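Local coordinates for protein PrimPol AEP domain (PP-N190) (Cyanophage S-2L, PDB 6ZP9) that probably synthesises DNA as the archaeo-eukaryotic primase (AEP) domain of a phage primase-polymerase, copying a genome that carries 2-aminoadenine in place of adenine, at residues T83-G95 against W138-D152. Sequence-based numbering, arbitrary orientation.
Sequences TSVNAIFGEWDDG and WTELQARLIALAGFD
Strand 87-90 runs along helix 138-149 at 29°, their axes 8.2 Å apart at the closest; the Asp152 N to Glu91 O hydrogen bond (2.8 Å) joins the two segments just past the strand and helix ends. Trp138 extends from the helix toward the strand and meets it edge-on: NE1 donates to Ala87 O at 2.7 Å while Val85 CB sits over the pyrrole face, a CH-pi contact. One turn on, Gln142 bends at chi2 (87°), bringing OE1 3.0 Å from Phe89 N, which lies on a lone pair in the carbonyl plane; Gln142 NE2 rests over the centre of the Phe89 ring and hydrogen-bonds to Asn155 O. Ile88 packs against Leu141 and Leu145. Beyond the helix, Phe151 is sandwiched between Gly90-Glu91 backbone and Ala149 CB, and directs CE1 onto the face of the Trp92 six-membered ring in an edge-to-face pair (centroids 4.6 Å apart, planes at 67°). Trp92 NE1 donates to Ala149 O (2.8 Å) from above the carbonyl plane. One water donates to Asp93 OD1, salt-bridged to Lys121, and Asp152 OD2; Asp152 OD1 accepts from Thr154 N. The helix thus covers the outermost strand of the antiparallel sheet that also contains strand 123-129, an alpha/beta packing within the AEP domain.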
ATOM      1  N   THR A  83       0.588 -11.631  11.038  1.00 17.69           N
ATOM      2  CA  THR A  83       1.021 -11.567  12.427  1.00 16.45           C
ATOM      3  C   THR A  83       1.491 -10.183  12.847  1.00 16.03           C
ATOM      4  O   THR A  83       1.588  -9.922  14.051  1.00 17.56           O
ATOM      5  CB  THR A  83       2.148 -12.582  12.706  1.00 19.97           C
ATOM      6  OG1 THR A  83       3.212 -12.418  11.759  1.00 25.32           O
ATOM      7  CG2 THR A  83       1.622 -14.021  12.615  1.00 24.26           C
ATOM      8  N   SER A  84       1.774  -9.299  11.898  1.00 15.37           N
ATOM      9  CA  SER A  84       2.163  -7.931  12.207  1.00 14.92           C
ATOM     10  C   SER A  84       2.096  -7.121  10.929  1.00 14.23           C
ATOM     11  O   SER A  84       2.115  -7.673   9.828  1.00 14.20           O
ATOM     12  CB  SER A  84       3.564  -7.858  12.807  1.00 19.46           C
ATOM     13  OG  SER A  84       4.492  -8.443  11.924  1.00 19.90           O
ATOM     14  N   VAL A  85       1.982  -5.804  11.094  1.00 14.49           N
ATOM     15  CA  VAL A  85       1.940  -4.848   9.992  1.00 14.02           C
ATOM     16  C   VAL A  85       2.880  -3.700  10.349  1.00 13.74           C
ATOM     17  O   VAL A  85       2.915  -3.258  11.504  1.00 14.24           O
ATOM     18  CB  VAL A  85       0.505  -4.337   9.715  1.00 14.55           C
ATOM     19  CG1 VAL A  85       0.438  -3.620   8.375  1.00 15.51           C
ATOM     20  CG2 VAL A  85      -0.509  -5.482   9.726  1.00 15.98           C
ATOM     21  N   ASN A  86       3.663  -3.236   9.369  1.00 13.52           N
ATOM     22  CA  ASN A  86       4.708  -2.249   9.627  1.00 12.31           C
ATOM     23  C   ASN A  86       4.282  -0.805   9.385  1.00 13.67           C
ATOM     24  O   ASN A  86       5.074   0.105   9.658  1.00 14.23           O
ATOM     25  CB  ASN A  86       5.927  -2.535   8.757  1.00 15.14           C
ATOM     26  CG  ASN A  86       6.623  -3.798   9.152  1.00 13.70           C
ATOM     27  OD1 ASN A  86       6.390  -4.316  10.246  1.00 16.11           O
ATOM     28  ND2 ASN A  86       7.488  -4.308   8.276  1.00 13.49           N
ATOM     29  N   ALA A  87       3.075  -0.569   8.876  1.00 13.98           N
ATOM     30  CA  ALA A  87       2.629   0.772   8.526  1.00 13.36           C
ATOM     31  C   ALA A  87       1.111   0.826   8.610  1.00 12.97           C
ATOM     32  O   ALA A  87       0.442  -0.194   8.444  1.00 14.03           O
ATOM     33  CB  ALA A  87       3.081   1.147   7.106  1.00 13.74           C
ATOM     34  N   ILE A  88       0.566   2.017   8.858  1.00 12.83           N
ATOM     35  CA  ILE A  88      -0.825   2.290   8.514  1.00 14.99           C
ATOM     36  C   ILE A  88      -0.817   3.082   7.211  1.00 12.73           C
ATOM     37  O   ILE A  88       0.196   3.675   6.821  1.00 13.56           O
ATOM     38  CB  ILE A  88      -1.600   3.040   9.625  1.00 13.62           C
ATOM     39  CG1 ILE A  88      -0.864   4.325  10.028  1.00 13.60           C
ATOM     40  CG2 ILE A  88      -1.867   2.098  10.810  1.00 15.12           C
ATOM     41  CD1 ILE A  88      -1.614   5.152  11.064  1.00 16.37           C
ATOM     42  N   PHE A  89      -1.955   3.093   6.520  1.00 13.13           N
ATOM     43  CA  PHE A  89      -1.993   3.622   5.161  1.00 12.69           C
ATOM     44  C   PHE A  89      -3.440   3.837   4.742  1.00 14.36           C
ATOM     45  O   PHE A  89      -4.360   3.214   5.287  1.00 15.36           O
ATOM     46  CB  PHE A  89      -1.293   2.672   4.181  1.00 12.27           C
ATOM     47  CG  PHE A  89      -1.736   1.233   4.308  1.00 12.39           C
ATOM     48  CD1 PHE A  89      -1.091   0.374   5.189  1.00 12.36           C
ATOM     49  CD2 PHE A  89      -2.794   0.750   3.560  1.00 12.60           C
ATOM     50  CE1 PHE A  89      -1.494  -0.941   5.325  1.00 16.18           C
ATOM     51  CE2 PHE A  89      -3.202  -0.565   3.685  1.00 15.33           C
ATOM     52  CZ  PHE A  89      -2.547  -1.416   4.569  1.00 17.69           C
ATOM     53  N   GLY A  90      -3.633   4.710   3.756  1.00 16.18           N
ATOM     54  CA  GLY A  90      -4.981   4.906   3.250  1.00 16.25           C
ATOM     55  C   GLY A  90      -5.005   5.776   2.013  1.00 16.52           C
ATOM     56  O   GLY A  90      -3.972   6.239   1.523  1.00 15.84           O
ATOM     57  N   GLU A  91      -6.216   5.998   1.517  1.00 17.35           N
ATOM     58  CA  GLU A  91      -6.416   6.763   0.297  1.00 16.06           C
ATOM     59  C   GLU A  91      -7.812   7.360   0.325  1.00 16.75           C
ATOM     60  O   GLU A  91      -8.734   6.773   0.895  1.00 19.09           O
ATOM     61  CB  GLU A  91      -6.264   5.876  -0.952  1.00 16.84           C
ATOM     62  CG  GLU A  91      -7.257   4.711  -0.968  1.00 21.25           C
ATOM     63  CD  GLU A  91      -7.161   3.818  -2.205  1.00 32.15           C
ATOM     64  OE1 GLU A  91      -6.892   4.322  -3.317  1.00 31.37           O
ATOM     65  OE2 GLU A  91      -7.367   2.595  -2.066  1.00 36.36           O
ATOM     66  N   TRP A  92      -7.967   8.522  -0.305  1.00 17.37           N
ATOM     67  CA  TRP A  92      -9.300   9.045  -0.568  1.00 17.84           C
ATOM     68  C   TRP A  92      -9.882   8.381  -1.809  1.00 21.64           C
ATOM     69  O   TRP A  92      -9.163   8.052  -2.755  1.00 24.13           O
ATOM     70  CB  TRP A  92      -9.270  10.564  -0.727  1.00 17.10           C
ATOM     71  CG  TRP A  92      -9.196  11.246   0.619  1.00 18.61           C
ATOM     72  CD1 TRP A  92     -10.211  11.377   1.535  1.00 19.95           C
ATOM     73  CD2 TRP A  92      -8.041  11.851   1.220  1.00 17.84           C
ATOM     74  NE1 TRP A  92      -9.758  12.032   2.657  1.00 20.52           N
ATOM     75  CE2 TRP A  92      -8.433  12.334   2.492  1.00 16.66           C
ATOM     76  CE3 TRP A  92      -6.714  12.036   0.805  1.00 19.26           C
ATOM     77  CZ2 TRP A  92      -7.548  12.992   3.348  1.00 19.63           C
ATOM     78  CZ3 TRP A  92      -5.836  12.688   1.662  1.00 23.56           C
ATOM     79  CH2 TRP A  92      -6.259  13.158   2.921  1.00 18.94           C
ATOM     80  N   ASP A  93     -11.193   8.153  -1.785  1.00 21.62           N
ATOM     81  CA  ASP A  93     -11.857   7.511  -2.916  1.00 28.76           C
ATOM     82  C   ASP A  93     -11.801   8.373  -4.168  1.00 28.37           C
ATOM     83  O   ASP A  93     -11.857   7.845  -5.284  1.00 29.07           O
ATOM     84  CB  ASP A  93     -13.316   7.190  -2.563  1.00 39.51           C
ATOM     85  CG  ASP A  93     -13.812   5.926  -3.231  1.00 53.77           C
ATOM     86  OD1 ASP A  93     -13.037   5.300  -3.978  1.00 55.90           O
ATOM     87  OD2 ASP A  93     -14.997   5.571  -3.026  1.00 60.36           O
ATOM     88  N   ASP A  94     -11.738   9.708  -4.020  1.00 24.72           N
ATOM     89  CA  ASP A  94     -11.749  10.638  -5.146  1.00 27.18           C
ATOM     90  C   ASP A  94     -11.276  11.999  -4.646  1.00 26.55           C
ATOM     91  O   ASP A  94     -10.923  12.164  -3.471  1.00 23.31           O
ATOM     92  CB  ASP A  94     -13.136  10.723  -5.792  1.00 30.54           C
ATOM     93  CG  ASP A  94     -14.237  11.105  -4.809  1.00 39.18           C
ATOM     94  OD1 ASP A  94     -14.027  11.950  -3.907  1.00 40.84           O
ATOM     95  OD2 ASP A  94     -15.347  10.554  -4.952  1.00 48.07           O
ATOM     96  N   GLY A  95     -11.305  12.980  -5.512  1.00 25.09           N
ATOM     97  CA  GLY A  95     -10.831  14.319  -5.239  1.00 22.92           C
ATOM     98  C   GLY A  95      -9.686  14.706  -6.152  1.00 21.35           C
ATOM     99  O   GLY A  95      -8.956  13.843  -6.645  1.00 22.75           O
ATOM    100  N   TRP A 138      -2.722  -2.623  15.429  1.00 16.52           N
ATOM    101  CA  TRP A 138      -2.752  -2.089  14.070  1.00 15.82           C
ATOM    102  C   TRP A 138      -4.181  -1.838  13.612  1.00 16.73           C
ATOM    103  O   TRP A 138      -4.477  -0.794  13.016  1.00 17.02           O
ATOM    104  CB  TRP A 138      -2.043  -3.045  13.102  1.00 15.43           C
ATOM    105  CG  TRP A 138      -2.080  -2.542  11.700  1.00 14.67           C
ATOM    106  CD1 TRP A 138      -1.170  -1.712  11.105  1.00 14.11           C
ATOM    107  CD2 TRP A 138      -3.097  -2.793  10.713  1.00 14.64           C
ATOM    108  NE1 TRP A 138      -1.555  -1.434   9.814  1.00 14.62           N
ATOM    109  CE2 TRP A 138      -2.731  -2.090   9.547  1.00 15.84           C
ATOM    110  CE3 TRP A 138      -4.281  -3.544  10.704  1.00 15.09           C
ATOM    111  CZ2 TRP A 138      -3.503  -2.112   8.383  1.00 13.95           C
ATOM    112  CZ3 TRP A 138      -5.052  -3.565   9.542  1.00 14.94           C
ATOM    113  CH2 TRP A 138      -4.656  -2.853   8.399  1.00 14.38           C
ATOM    114  N   THR A 139      -5.083  -2.792  13.874  1.00 16.55           N
ATOM    115  CA  THR A 139      -6.453  -2.671  13.388  1.00 16.80           C
ATOM    116  C   THR A 139      -7.109  -1.413  13.935  1.00 17.69           C
ATOM    117  O   THR A 139      -7.815  -0.701  13.207  1.00 19.78           O
ATOM    118  CB  THR A 139      -7.270  -3.914  13.770  1.00 17.40           C
ATOM    119  OG1 THR A 139      -6.712  -5.080  13.147  1.00 20.06           O
ATOM    120  CG2 THR A 139      -8.722  -3.765  13.337  1.00 23.63           C
ATOM    121  N   GLU A 140      -6.852  -1.106  15.209  1.00 17.69           N
ATOM    122  CA  GLU A 140      -7.426   0.087  15.822  1.00 20.14           C
ATOM    123  C   GLU A 140      -6.827   1.359  15.236  1.00 18.48           C
ATOM    124  O   GLU A 140      -7.560   2.306  14.932  1.00 20.76           O
ATOM    125  CB  GLU A 140      -7.224   0.046  17.336  1.00 22.19           C
ATOM    126  CG  GLU A 140      -7.719   1.302  18.061  1.00 23.49           C
ATOM    127  CD  GLU A 140      -9.241   1.423  18.094  1.00 30.72           C
ATOM    128  OE1 GLU A 140      -9.933   0.481  17.637  1.00 31.25           O
ATOM    129  OE2 GLU A 140      -9.746   2.459  18.589  1.00 36.55           O
ATOM    130  N   LEU A 141      -5.502   1.392  15.057  1.00 17.07           N
ATOM    131  CA  LEU A 141      -4.858   2.553  14.446  1.00 16.57           C
ATOM    132  C   LEU A 141      -5.377   2.795  13.037  1.00 21.86           C
ATOM    133  O   LEU A 141      -5.633   3.943  12.648  1.00 20.13           O
ATOM    134  CB  LEU A 141      -3.343   2.359  14.410  1.00 19.24           C
ATOM    135  CG  LEU A 141      -2.582   2.464  15.729  1.00 19.13           C
ATOM    136  CD1 LEU A 141      -1.151   1.956  15.579  1.00 20.52           C
ATOM    137  CD2 LEU A 141      -2.598   3.892  16.255  1.00 25.54           C
ATOM    138  N   GLN A 142      -5.515   1.725  12.248  1.00 15.83           N
ATOM    139  CA  GLN A 142      -5.947   1.876  10.863  1.00 15.47           C
ATOM    140  C   GLN A 142      -7.382   2.377  10.797  1.00 17.64           C
ATOM    141  O   GLN A 142      -7.714   3.227   9.959  1.00 19.69           O
ATOM    142  CB  GLN A 142      -5.791   0.541  10.123  1.00 15.13           C
ATOM    143  CG  GLN A 142      -6.161   0.557   8.638  1.00 14.80           C
ATOM    144  CD  GLN A 142      -5.002   0.963   7.738  1.00 16.53           C
ATOM    145  OE1 GLN A 142      -4.083   1.653   8.159  1.00 15.42           O
ATOM    146  NE2 GLN A 142      -5.047   0.521   6.489  1.00 15.64           N
ATOM    147  N   ALA A 143      -8.240   1.881  11.689  1.00 16.67           N
ATOM    148  CA  ALA A 143      -9.623   2.339  11.721  1.00 18.26           C
ATOM    149  C   ALA A 143      -9.701   3.808  12.109  1.00 20.33           C
ATOM    150  O   ALA A 143     -10.477   4.574  11.520  1.00 18.50           O
ATOM    151  CB  ALA A 143     -10.438   1.482  12.688  1.00 17.99           C
ATOM    152  N   ARG A 144      -8.901   4.222  13.089  1.00 17.72           N
ATOM    153  CA  ARG A 144      -8.898   5.623  13.487  1.00 23.55           C
ATOM    154  C   ARG A 144      -8.371   6.516  12.375  1.00 20.22           C
ATOM    155  O   ARG A 144      -8.868   7.636  12.180  1.00 23.38           O
ATOM    156  CB  ARG A 144      -8.068   5.804  14.752  1.00 21.05           C
ATOM    157  CG  ARG A 144      -8.678   5.125  15.955  1.00 24.26           C
ATOM    158  CD  ARG A 144      -7.962   5.572  17.206  1.00 28.84           C
ATOM    159  NE  ARG A 144      -8.386   4.829  18.385  1.00 28.47           N
ATOM    160  CZ  ARG A 144      -8.147   5.220  19.634  1.00 30.21           C
ATOM    161  NH1 ARG A 144      -7.491   6.357  19.855  1.00 28.85           N
ATOM    162  NH2 ARG A 144      -8.560   4.475  20.659  1.00 31.26           N
ATOM    163  N   LEU A 145      -7.352   6.046  11.647  1.00 16.72           N
ATOM    164  CA  LEU A 145      -6.830   6.817  10.523  1.00 16.23           C
ATOM    165  C   LEU A 145      -7.906   7.020   9.462  1.00 18.28           C
ATOM    166  O   LEU A 145      -8.099   8.132   8.952  1.00 18.56           O
ATOM    167  CB  LEU A 145      -5.612   6.106   9.937  1.00 16.81           C
ATOM    168  CG  LEU A 145      -5.076   6.667   8.612  1.00 16.83           C
ATOM    169  CD1 LEU A 145      -4.415   8.022   8.830  1.00 19.93           C
ATOM    170  CD2 LEU A 145      -4.107   5.685   7.944  1.00 15.44           C
ATOM    171  N   ILE A 146      -8.626   5.948   9.124  1.00 17.38           N
ATOM    172  CA  ILE A 146      -9.697   6.042   8.133  1.00 19.71           C
ATOM    173  C   ILE A 146     -10.750   7.052   8.572  1.00 20.04           C
ATOM    174  O   ILE A 146     -11.214   7.872   7.770  1.00 22.53           O
ATOM    175  CB  ILE A 146     -10.317   4.655   7.886  1.00 19.36           C
ATOM    176  CG1 ILE A 146      -9.307   3.742   7.172  1.00 20.77           C
ATOM    177  CG2 ILE A 146     -11.633   4.787   7.106  1.00 20.80           C
ATOM    178  CD1 ILE A 146      -9.671   2.268   7.186  1.00 23.70           C
ATOM    179  N   ALA A 147     -11.133   7.013   9.855  1.00 19.46           N
ATOM    180  CA  ALA A 147     -12.188   7.888  10.361  1.00 20.41           C
ATOM    181  C   ALA A 147     -11.767   9.353  10.311  1.00 25.45           C
ATOM    182  O   ALA A 147     -12.540  10.222   9.883  1.00 28.23           O
ATOM    183  CB  ALA A 147     -12.547   7.487  11.793  1.00 21.20           C
ATOM    184  N   LEU A 148     -10.539   9.642  10.747  1.00 21.85           N
ATOM    185  CA  LEU A 148     -10.092  11.022  10.873  1.00 23.92           C
ATOM    186  C   LEU A 148      -9.894  11.669   9.509  1.00 27.20           C
ATOM    187  O   LEU A 148     -10.219  12.846   9.320  1.00 29.58           O
ATOM    188  CB  LEU A 148      -8.795  11.075  11.680  1.00 22.51           C
ATOM    189  CG  LEU A 148      -8.073  12.424  11.676  1.00 26.21           C
ATOM    190  CD1 LEU A 148      -8.951  13.481  12.306  1.00 30.56           C
ATOM    191  CD2 LEU A 148      -6.727  12.348  12.372  1.00 28.99           C
ATOM    192  N   ALA A 149      -9.349  10.922   8.550  1.00 25.35           N
ATOM    193  CA  ALA A 149      -9.103  11.472   7.226  1.00 18.91           C
ATOM    194  C   ALA A 149     -10.324  11.397   6.320  1.00 23.11           C
ATOM    195  O   ALA A 149     -10.394  12.146   5.335  1.00 24.65           O
ATOM    196  CB  ALA A 149      -7.924  10.746   6.563  1.00 19.11           C
ATOM    197  N   GLY A 150     -11.292  10.538   6.635  1.00 20.71           N
ATOM    198  CA  GLY A 150     -12.324  10.220   5.664  1.00 22.73           C
ATOM    199  C   GLY A 150     -11.795   9.433   4.478  1.00 20.11           C
ATOM    200  O   GLY A 150     -12.240   9.648   3.338  1.00 23.46           O
ATOM    201  N   PHE A 151     -10.858   8.521   4.719  1.00 19.97           N
ATOM    202  CA  PHE A 151     -10.356   7.657   3.671  1.00 19.77           C
ATOM    203  C   PHE A 151     -11.428   6.654   3.227  1.00 20.77           C
ATOM    204  O   PHE A 151     -12.454   6.447   3.883  1.00 21.00           O
ATOM    205  CB  PHE A 151      -9.128   6.896   4.167  1.00 18.14           C
ATOM    206  CG  PHE A 151      -7.866   7.710   4.197  1.00 19.42           C
ATOM    207  CD1 PHE A 151      -7.666   8.751   3.299  1.00 17.08           C
ATOM    208  CD2 PHE A 151      -6.865   7.420   5.116  1.00 17.18           C
ATOM    209  CE1 PHE A 151      -6.494   9.493   3.310  1.00 16.78           C
ATOM    210  CE2 PHE A 151      -5.688   8.162   5.148  1.00 19.31           C
ATOM    211  CZ  PHE A 151      -5.497   9.195   4.237  1.00 17.88           C
ATOM    212  N   ASP A 152     -11.161   6.019   2.092  1.00 20.78           N
ATOM    213  CA  ASP A 152     -11.854   4.807   1.661  1.00 20.44           C
ATOM    214  C   ASP A 152     -11.843   3.751   2.769  1.00 20.85           C
ATOM    215  O   ASP A 152     -10.779   3.271   3.170  1.00 25.20           O
ATOM    216  CB  ASP A 152     -11.147   4.295   0.399  1.00 25.24           C
ATOM    217  CG  ASP A 152     -11.775   3.055  -0.192  1.00 31.44           C
ATOM    218  OD1 ASP A 152     -12.588   2.373   0.472  1.00 30.80           O
ATOM    219  OD2 ASP A 152     -11.415   2.749  -1.349  1.00 37.14           O
TER
HETATM  220  O   HOH W   1      -8.170   3.867   2.801  1.00 19.38           O
HETATM  221  O   HOH W   2     -12.729   8.539   0.638  1.00 30.49           O
HETATM  222  O   HOH W   3     -10.689   4.055  -3.441  1.00 45.22           O